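Local coordinates for protein basic helix-loop-helix, putative, expressed (Oryza sativa subsp. japonica, PDB 5LW0) that binds ADP-ribose through its macrodomain, the part of a longer protein present here, and may take part in DNA repair linked to ADP-ribosylation, at residues Arg54-Ile59 and Lys91-Lys96; Val60-Asp65 and Ser221-Phe226; Ser177-His180 and Gly184-His187. One frame throughout, in Å; residues are numbered along the deposited sequence.

Contact 1. Residues Arg54-Ile59 and Lys91-Lys96; sequences RASDII and KEKAAK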
# COMPACT_ATOMS: atom_id res chain seq x y z
N ARG A 54 14.63 7.83 -4.29
CA ARG A 54 14.88 6.40 -4.38
C ARG A 54 13.55 5.59 -4.34
O ARG A 54 13.38 4.66 -5.11
CB ARG A 54 15.80 5.97 -3.27
CG ARG A 54 16.14 4.49 -3.23
CD ARG A 54 16.79 3.95 -4.47
NE ARG A 54 17.97 4.62 -4.83
CZ ARG A 54 19.21 4.26 -4.41
NH1 ARG A 54 19.39 3.23 -3.58
NH2 ARG A 54 20.28 4.96 -4.83
N ALA A 55 12.67 5.97 -3.44
CA ALA A 55 11.34 5.28 -3.32
C ALA A 55 10.58 5.33 -4.64
O ALA A 55 9.99 4.32 -5.07
CB ALA A 55 10.55 5.83 -2.21
N SER A 56 10.57 6.51 -5.28
CA SER A 56 9.78 6.63 -6.49
C SER A 56 10.36 5.72 -7.62
O SER A 56 9.60 5.17 -8.41
CB SER A 56 9.65 8.12 -6.90
OG SER A 56 10.92 8.71 -7.15
N ASP A 57 11.69 5.57 -7.70
CA ASP A 57 12.28 4.68 -8.64
C ASP A 57 11.82 3.25 -8.35
O ASP A 57 11.55 2.45 -9.28
CB ASP A 57 13.84 4.65 -8.49
CG ASP A 57 14.55 5.91 -8.98
OD1 ASP A 57 14.00 6.68 -9.75
OD2 ASP A 57 15.77 6.04 -8.64
N ILE A 58 11.83 2.89 -7.07
CA ILE A 58 11.49 1.52 -6.66
C ILE A 58 9.99 1.20 -6.94
O ILE A 58 9.68 0.13 -7.46
CB ILE A 58 11.85 1.29 -5.20
CG1 ILE A 58 13.37 1.24 -5.10
CG2 ILE A 58 11.25 -0.00 -4.64
CD1 ILE A 58 13.89 1.27 -3.70
N ILE A 59 9.12 2.17 -6.65
CA ILE A 59 7.67 1.99 -6.94
C ILE A 59 7.47 1.67 -8.42
O ILE A 59 6.79 0.70 -8.80
CB ILE A 59 6.84 3.26 -6.56
CG1 ILE A 59 6.73 3.42 -5.05
CG2 ILE A 59 5.41 3.14 -7.11
CD1 ILE A 59 6.34 4.79 -4.58
N LYS A 91 4.71 10.04 -11.03
CA LYS A 91 4.10 10.39 -12.37
C LYS A 91 5.20 10.58 -13.43
O LYS A 91 5.07 10.10 -14.53
CB LYS A 91 3.24 11.65 -12.25
CG LYS A 91 1.93 11.40 -11.62
CD LYS A 91 1.00 12.57 -11.89
CE LYS A 91 0.69 13.29 -10.68
NZ LYS A 91 -0.17 14.50 -10.98
N GLU A 92 6.24 11.32 -13.07
CA GLU A 92 7.32 11.66 -14.02
C GLU A 92 8.03 10.40 -14.48
O GLU A 92 8.21 10.16 -15.68
CB GLU A 92 8.37 12.52 -13.32
CG GLU A 92 8.08 13.97 -13.19
CD GLU A 92 9.16 14.70 -12.39
OE1 GLU A 92 10.14 14.04 -11.95
OE2 GLU A 92 9.04 15.92 -12.20
N LYS A 93 8.31 9.53 -13.53
CA LYS A 93 9.01 8.30 -13.81
C LYS A 93 8.16 7.28 -14.52
O LYS A 93 8.66 6.56 -15.40
CB LYS A 93 9.63 7.74 -12.55
CG LYS A 93 10.67 8.72 -11.97
CD LYS A 93 11.18 8.32 -10.63
CE LYS A 93 12.23 9.37 -10.20
NZ LYS A 93 12.90 9.04 -8.94
N ALA A 94 6.85 7.19 -14.18
CA ALA A 94 6.01 6.29 -14.86
C ALA A 94 5.86 6.65 -16.34
O ALA A 94 5.81 5.78 -17.18
CB ALA A 94 4.66 6.23 -14.20
N ALA A 95 5.78 7.94 -16.62
CA ALA A 95 5.72 8.42 -18.00
C ALA A 95 7.03 8.08 -18.78
O ALA A 95 6.97 7.58 -19.88
CB ALA A 95 5.44 9.90 -18.04
N LYS A 96 8.17 8.30 -18.17
CA LYS A 96 9.46 7.93 -18.79
C LYS A 96 9.54 6.46 -19.10
O LYS A 96 10.05 6.07 -20.14
CB LYS A 96 10.62 8.32 -17.89
CG LYS A 96 10.88 9.81 -17.86
CD LYS A 96 12.28 10.13 -17.30
CE LYS A 96 12.21 11.05 -16.07
NZ LYS A 96 11.96 12.48 -16.43

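Contact 2. Residues Val60-Asp65 and Ser221-Phe226; sequences VDAVAD and SLFENF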
# COMPACT_ATOMS: atom_id res chain seq x y z
N VAL A 60 8.03 2.49 -9.28
CA VAL A 60 7.81 2.35 -10.70
C VAL A 60 8.42 1.07 -11.25
O VAL A 60 7.82 0.38 -12.08
CB VAL A 60 8.29 3.61 -11.46
CG1 VAL A 60 8.36 3.37 -12.91
CG2 VAL A 60 7.39 4.81 -11.15
N ASP A 61 9.58 0.69 -10.76
CA ASP A 61 10.14 -0.62 -11.16
C ASP A 61 9.33 -1.79 -10.68
O ASP A 61 9.14 -2.74 -11.42
CB ASP A 61 11.58 -0.73 -10.70
CG ASP A 61 12.54 0.15 -11.55
OD1 ASP A 61 12.17 0.61 -12.69
OD2 ASP A 61 13.64 0.43 -11.09
N ALA A 62 8.83 -1.75 -9.44
CA ALA A 62 8.02 -2.86 -8.89
C ALA A 62 6.68 -2.98 -9.64
O ALA A 62 6.18 -4.07 -9.91
CB ALA A 62 7.75 -2.66 -7.40
N VAL A 63 6.11 -1.83 -9.95
CA VAL A 63 4.83 -1.79 -10.71
C VAL A 63 5.05 -2.35 -12.12
O VAL A 63 4.29 -3.20 -12.59
CB VAL A 63 4.28 -0.35 -10.76
CG1 VAL A 63 3.23 -0.23 -11.83
CG2 VAL A 63 3.75 0.04 -9.38
N ALA A 64 6.10 -1.89 -12.78
CA ALA A 64 6.39 -2.38 -14.14
C ALA A 64 6.57 -3.90 -14.11
O ALA A 64 6.00 -4.62 -14.96
CB ALA A 64 7.62 -1.72 -14.69
N ASP A 65 7.33 -4.39 -13.12
CA ASP A 65 7.60 -5.83 -13.00
C ASP A 65 6.31 -6.65 -12.81
O ASP A 65 6.12 -7.65 -13.49
CB ASP A 65 8.58 -6.12 -11.89
CG ASP A 65 10.06 -5.69 -12.24
OD1 ASP A 65 10.33 -5.37 -13.42
OD2 ASP A 65 10.91 -5.65 -11.31
N SER A 221 5.94 -8.19 -2.43
CA SER A 221 5.17 -8.99 -1.54
C SER A 221 3.68 -8.52 -1.55
O SER A 221 2.73 -9.33 -1.59
CB SER A 221 5.74 -8.93 -0.11
OG SER A 221 4.92 -9.67 0.78
N LEU A 222 3.50 -7.22 -1.45
CA LEU A 222 2.21 -6.57 -1.55
C LEU A 222 1.48 -6.99 -2.83
O LEU A 222 0.34 -7.45 -2.78
CB LEU A 222 2.35 -5.09 -1.51
CG LEU A 222 1.13 -4.25 -1.84
CD1 LEU A 222 -0.05 -4.58 -0.91
CD2 LEU A 222 1.49 -2.79 -1.84
N PHE A 223 2.14 -6.83 -3.96
CA PHE A 223 1.51 -7.07 -5.23
C PHE A 223 1.22 -8.51 -5.43
O PHE A 223 0.17 -8.87 -5.96
CB PHE A 223 2.33 -6.51 -6.37
CG PHE A 223 2.52 -4.98 -6.35
CD1 PHE A 223 1.62 -4.12 -5.77
CD2 PHE A 223 3.67 -4.44 -6.90
CE1 PHE A 223 1.81 -2.78 -5.80
CE2 PHE A 223 3.86 -3.09 -6.91
CZ PHE A 223 2.97 -2.27 -6.33
N GLU A 224 2.10 -9.38 -4.94
CA GLU A 224 1.86 -10.85 -5.02
C GLU A 224 0.68 -11.28 -4.13
O GLU A 224 -0.16 -12.12 -4.54
CB GLU A 224 3.11 -11.64 -4.68
CG GLU A 224 4.16 -11.63 -5.76
CD GLU A 224 3.85 -12.60 -6.90
OE1 GLU A 224 3.09 -13.57 -6.70
OE2 GLU A 224 4.44 -12.39 -7.95
N ASN A 225 0.58 -10.72 -2.94
CA ASN A 225 -0.60 -10.97 -2.10
C ASN A 225 -1.87 -10.49 -2.75
O ASN A 225 -2.88 -11.12 -2.65
CB ASN A 225 -0.40 -10.33 -0.72
CG ASN A 225 0.16 -11.31 0.27
OD1 ASN A 225 -0.40 -12.41 0.46
ND2 ASN A 225 1.11 -10.85 1.09
N PHE A 226 -1.81 -9.35 -3.42
CA PHE A 226 -2.98 -8.82 -4.08
C PHE A 226 -3.41 -9.75 -5.23
O PHE A 226 -4.52 -10.10 -5.34
CB PHE A 226 -2.68 -7.40 -4.57
CG PHE A 226 -3.70 -6.85 -5.52
CD1 PHE A 226 -5.03 -6.74 -5.19
CD2 PHE A 226 -3.29 -6.48 -6.77
CE1 PHE A 226 -5.94 -6.20 -6.15
CE2 PHE A 226 -4.16 -5.89 -7.66
CZ PHE A 226 -5.48 -5.85 -7.39

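Contact 3. Residues Ser177-His180 and Gly184-His187; sequences SPLH and GVTH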
# COMPACT_ATOMS: atom_id res chain seq x y z
N SER A 177 -17.55 -4.19 8.92
CA SER A 177 -16.71 -3.02 9.11
C SER A 177 -17.31 -1.83 8.39
O SER A 177 -17.65 -1.93 7.23
CB SER A 177 -15.30 -3.28 8.55
OG SER A 177 -14.55 -2.09 8.63
N PRO A 178 -17.35 -0.65 9.07
CA PRO A 178 -17.79 0.57 8.39
C PRO A 178 -17.01 0.85 7.09
O PRO A 178 -17.58 1.35 6.12
CB PRO A 178 -17.53 1.66 9.44
CG PRO A 178 -17.70 0.95 10.75
CD PRO A 178 -17.16 -0.43 10.52
N LEU A 179 -15.71 0.52 7.08
CA LEU A 179 -14.91 0.70 5.87
C LEU A 179 -15.40 -0.18 4.70
O LEU A 179 -15.37 0.26 3.56
CB LEU A 179 -13.43 0.42 6.17
CG LEU A 179 -12.45 0.65 5.00
CD1 LEU A 179 -12.48 2.08 4.49
CD2 LEU A 179 -11.06 0.34 5.52
N HIS A 180 -15.87 -1.40 5.00
CA HIS A 180 -16.44 -2.27 3.99
C HIS A 180 -17.81 -1.64 3.51
O HIS A 180 -18.08 -1.51 2.34
CB HIS A 180 -16.60 -3.70 4.62
CG HIS A 180 -16.79 -4.82 3.63
ND1 HIS A 180 -16.13 -6.04 3.74
CD2 HIS A 180 -17.61 -4.94 2.56
CE1 HIS A 180 -16.54 -6.85 2.77
NE2 HIS A 180 -17.43 -6.20 2.05
N GLY A 184 -16.56 -0.22 0.24
CA GLY A 184 -16.50 -1.43 -0.55
C GLY A 184 -15.21 -2.25 -0.36
O GLY A 184 -14.99 -3.21 -1.09
N VAL A 185 -14.42 -1.89 0.63
CA VAL A 185 -13.13 -2.56 0.87
C VAL A 185 -13.43 -3.98 1.42
O VAL A 185 -14.19 -4.16 2.42
CB VAL A 185 -12.28 -1.80 1.84
CG1 VAL A 185 -11.03 -2.57 2.23
CG2 VAL A 185 -11.91 -0.42 1.32
N THR A 186 -12.82 -4.98 0.78
CA THR A 186 -13.00 -6.38 1.15
C THR A 186 -11.71 -7.00 1.78
O THR A 186 -11.78 -8.02 2.45
CB THR A 186 -13.38 -7.23 -0.06
OG1 THR A 186 -12.33 -7.18 -1.04
CG2 THR A 186 -14.69 -6.82 -0.66
N HIS A 187 -10.55 -6.35 1.57
CA HIS A 187 -9.28 -6.85 2.08
C HIS A 187 -8.35 -5.71 2.33
O HIS A 187 -8.36 -4.72 1.59
CB HIS A 187 -8.59 -7.78 1.03
CG HIS A 187 -9.33 -9.04 0.74
ND1 HIS A 187 -10.39 -9.10 -0.13
CD2 HIS A 187 -9.11 -10.31 1.15
CE1 HIS A 187 -10.85 -10.32 -0.19
NE2 HIS A 187 -10.05 -11.09 0.53

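Contact 1. Residues Arg54-Ile59 and Lys91-Lys96
Ser56 and Asp57 meet Lys93 where the connecting helices of two successive beta-alpha-beta crossovers lie side by side: helix 52-69 joins strand 37-40 to strand 74-79, and helix 85-96 joins strand 74-79 to strand 104-108. The nearest CA atoms, of Asp57 and Lys93, are 7.1 Å from each other, and the side chain of Lys93 spans the interval. Lys93 reaches across with its chain extended beyond CG, putting the ammonium between two oxygens of the facing helix. Lys93 NZ gives one hydrogen bond to Ser56 OG at 2.7 Å. A second, also part of a salt bridge, runs from Lys93 NZ to Asp57 OD1 at 2.7 Å. The carboxylate is met from above its plane, the nitrogen standing 57° out of it. Although the CB of Asp57 points away from helix 85-96, CG sits beside the backbone N (chi1 -72°), which carries OD1 round to the lysine. The methylenes follow the ammonium in, with Lys93 CD 3.5 Å from Ser56 OG. That hydroxyl is also hydrogen-bonded to the carbonyls of Leu52 and Asp53 one turn back, so Ser56, itself buried, is tied to its own helix and receives the lysine as well. Beside this polar bridge the helices also pack: Ser56 lies against Ile86, Leu89 and Val90, and Ile59 against Val90. With an alanine here in place of the lysine, Asp57 would probably lose its cationic mate and Ser56 OG a donor, with a gap opened where the methylenes ran. A phosphate ion, probably from the crystallisation liquor, sits near Asp57. The arrangement is an interhelical salt bridge with an added lysine-serine hydrogen bond, on one side of the sheet in the alpha/beta/alpha macrodomain fold.

Contact 2. Residues Val60-Asp65 and Ser221-Phe226
Ala62 and Val63 meet Phe223 with no hydrogen bond between the segments: the shortest polar bonds here, such as Ala64 N to Val60 O at 2.9 Å, run inside each helix. The polar atom that does approach the ring is the backbone carbonyl of Ala62, whose O lies obliquely 3.9 Å from Phe223 CE2. The Ala62 methyl, pointing toward helix 208-230, touches the same corner, with CB 3.9 Å from Phe223 CE2. Val63 comes to the outer end of the ring, its CG2 being 3.9 Å from Phe223 CZ. The valine's CG1 lies anti to the backbone N (chi1 164°), which leaves CG2, anti to the carbonyl carbon, to meet the ring. Phe223 has CG beside its backbone N (chi1 -63°), and its ring extends from helix 208-230 to helix 52-69 across a CA-CA spacing of 8.3 Å. Towards the sheet the ring also packs edge-to-face with Phe40 and touches Leu38, both on strand 37-40. All three touching residues are buried and the pairing carries no directional bond, so this part of the helix-helix packing probably owes its stability to shape fit and the exclusion of water.

Contact 3. Residues Ser177-His180 and Gly184-His187
His180 lays one face of its imidazole under the carbonyl of Val185, the oxygen sitting over the ring rather than in line with a ring N-H. The ring nitrogen ND1 takes its polar partner outside these residues, at Leu173 O. Thr186 approaches the same ring obliquely, its CG2 3.9 Å from His180 NE2. All these ring contacts are doubtful in detail, because His180 was modelled in two conformers. Backbone contact continues the pairing, with a CA-H...O approach of 3.3 Å between His180 CA and Val185 O. Leu179 leans the other way: with CG opposite the backbone N (chi1 -177°), it crosses Val185 at an angle and brings its CG to 3.9 Å from Val185 CG2. Both of these apolar side chains also touch Leu173, and Leu179 reaches Ile125 of strand 124-128. The polypeptide turns between the two groups of residues at Gly184, the first residue to leave the helix and one of positive phi (80°). Its N donates to His180 O at 2.9 Å, from above the carbonyl plane by 38°. At the other end, Ser177 is the N-cap, its OG accepting from Leu179 N at 3.2 Å and also hydrogen-bonded to Ala148 O. Here the short helix 178-183, capped at its start and folded back through a glycine at its end, lies in the connection between antiparallel strands 167-172 and 187-192 of the macrodomain sheet.

Overall arrangement
Contacts 1 and 2 share helix 52-69, which turns different residues to two partners: helix 85-96 in the first and helix 208-230 in the second. They touch where Val60 CG2 packs against Lys93 CB. Contact 1 is partly buried and relies on charge and hydrogen bonds, whereas contact 2, nearer the centre of the chain, is buried and apolar. Contact 3 is local, joining the start of one short helix to the chain leaving its end; it too is buried, though farther out than contact 2, and mixes backbone bonding with ring and methyl packing. It lies on the opposite side of the chain's centre from contact 1 and is nested within the loop closed by contact 2.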